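PDB 6F5Z: UPF0434 family protein from Haloferax volcanii, which probably acts as the Trm112-type activator that forms holoenzymes with methyltransferases involved in translation, among them the putative methyltransferase Hvo_0019. Local coordinates for residues Glu19-Glu24 / Glu32-Gly37. Sequence-based numbering, arbitrary orientation.
Sequences ELEVDE and EGRLIG
R34 starts its side chain with CG between its own backbone N and carbonyl carbon (chi1 62°), then bends at CD (chi3 52°), which carries the guanidinium across to E21 on the neighbouring strand and to D23 just beyond it. Both carboxylates meet it at its edge, rotated well out of its plane, E21's by 72°. NH1 and NH2 converge end-on on one oxygen, D23 OD2, each at 2.8 Å, while NH1 also gives a straighter hydrogen bond to the anti lone pair of E21 OE1 at 3.2 Å. An arginine suits this place because its broad planar edge can serve two acids; a leucine here would probably leave the carboxylates of E21 and D23 without the cation they share. On the same face, E21 turns its other oxygen to I36, whose CD1 lies 3.4 Å from E21 OE2.

Antiparallel backbone bonds pair E19 with I36 and E21 with R34. Between them, on the other face, L20 and L35 sit opposite each other, CD1 of L20 4.1 Å from CD2 of L35, and both touch I46 of the next strand; branched apolar chains suit this face. G33 faces V22; on this backbone a CB would run into E21 O, hence the glycine.

Past V22 the register slips by one. D23 N and E24 N both donate to E32 O, from the same face of its carbonyl plane, at 2.8 and 3.1 Å. E24 and E32 then run side by side; a water donates to E24 OE1 and E32 OE2, probably easing the repulsion, and D48 N binds E32 OE2. This is a classic beta bulge, placed where the chain turns from the four-stranded antiparallel sheet of the Trm112-like, zinc-ribbon-related fold into hairpin 24-31.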
# COMPACT_ATOMS: atom_id res chain seq x y z
N GLU C 19 -36.20 7.79 1.22
CA GLU C 19 -36.98 8.55 2.18
C GLU C 19 -36.97 7.72 3.46
O GLU C 19 -37.28 6.54 3.43
CB GLU C 19 -38.44 8.68 1.65
CG GLU C 19 -39.44 9.31 2.61
CD GLU C 19 -40.89 8.93 2.39
OE1 GLU C 19 -41.66 8.93 3.38
OE2 GLU C 19 -41.27 8.62 1.24
N LEU C 20 -36.69 8.36 4.59
CA LEU C 20 -36.73 7.68 5.89
C LEU C 20 -38.08 7.89 6.56
O LEU C 20 -38.54 9.04 6.69
CB LEU C 20 -35.60 8.24 6.80
CG LEU C 20 -35.60 7.77 8.26
CD1 LEU C 20 -35.31 6.26 8.35
CD2 LEU C 20 -34.62 8.55 9.07
N GLU C 21 -38.67 6.78 7.03
CA GLU C 21 -39.85 6.77 7.89
C GLU C 21 -39.39 6.16 9.22
O GLU C 21 -38.76 5.08 9.24
CB GLU C 21 -40.98 5.92 7.31
CG GLU C 21 -41.60 6.50 6.06
CD GLU C 21 -42.87 5.78 5.63
OE1 GLU C 21 -43.16 4.69 6.16
OE2 GLU C 21 -43.53 6.29 4.69
N VAL C 22 -39.70 6.83 10.34
CA VAL C 22 -39.28 6.36 11.66
C VAL C 22 -40.46 5.89 12.49
O VAL C 22 -41.44 6.63 12.65
CB VAL C 22 -38.51 7.49 12.39
CG1 VAL C 22 -38.09 7.09 13.79
CG2 VAL C 22 -37.28 7.94 11.60
N ASP C 23 -40.37 4.68 13.04
CA ASP C 23 -41.37 4.18 13.95
C ASP C 23 -40.89 4.18 15.37
O ASP C 23 -41.70 4.31 16.27
CB ASP C 23 -41.87 2.80 13.56
CG ASP C 23 -42.71 2.89 12.33
OD1 ASP C 23 -43.80 3.52 12.39
OD2 ASP C 23 -42.25 2.44 11.29
N GLU C 24 -39.58 4.03 15.59
CA GLU C 24 -39.01 4.03 16.94
C GLU C 24 -37.59 4.56 16.88
O GLU C 24 -36.82 4.12 16.00
CB GLU C 24 -39.00 2.61 17.55
CG GLU C 24 -38.46 2.55 18.97
CD GLU C 24 -38.32 1.15 19.54
OE1 GLU C 24 -38.64 0.17 18.84
OE2 GLU C 24 -37.87 1.05 20.70
N GLU C 32 -36.59 1.34 14.64
CA GLU C 32 -37.57 0.72 13.77
C GLU C 32 -38.00 1.75 12.75
O GLU C 32 -38.15 2.91 13.10
CB GLU C 32 -38.80 0.24 14.56
CG GLU C 32 -38.49 -0.82 15.58
CD GLU C 32 -37.92 -2.14 15.06
OE1 GLU C 32 -38.22 -2.49 13.89
OE2 GLU C 32 -37.31 -2.87 15.87
N GLY C 33 -38.20 1.31 11.51
CA GLY C 33 -38.59 2.23 10.46
C GLY C 33 -38.31 1.60 9.12
O GLY C 33 -38.22 0.38 9.01
N ARG C 34 -38.21 2.45 8.11
CA ARG C 34 -37.92 1.94 6.78
C ARG C 34 -37.33 3.04 5.93
O ARG C 34 -37.54 4.22 6.19
CB ARG C 34 -39.18 1.33 6.12
CG ARG C 34 -40.30 2.35 5.93
CD ARG C 34 -41.70 1.71 5.89
NE ARG C 34 -41.90 0.87 7.07
CZ ARG C 34 -42.20 1.34 8.29
NH1 ARG C 34 -42.48 2.62 8.47
NH2 ARG C 34 -42.24 0.51 9.32
N LEU C 35 -36.60 2.63 4.89
CA LEU C 35 -36.01 3.50 3.90
C LEU C 35 -36.73 3.18 2.60
O LEU C 35 -36.78 2.01 2.22
CB LEU C 35 -34.50 3.18 3.79
CG LEU C 35 -33.71 3.74 4.97
CD1 LEU C 35 -32.33 3.03 5.10
CD2 LEU C 35 -33.49 5.25 4.83
N ILE C 36 -37.36 4.17 1.98
CA ILE C 36 -38.17 3.93 0.80
C ILE C 36 -37.57 4.57 -0.42
O ILE C 36 -37.26 5.75 -0.40
CB ILE C 36 -39.62 4.44 1.04
CG1 ILE C 36 -40.24 3.79 2.30
CG2 ILE C 36 -40.49 4.17 -0.21
CD1 ILE C 36 -41.57 4.38 2.74
N GLY C 37 -37.39 3.76 -1.47
CA GLY C 37 -36.85 4.27 -2.72
C GLY C 37 -37.77 5.32 -3.33
O GLY C 37 -38.93 5.02 -3.62
O HOH W 1 -37.66 -2.45 18.55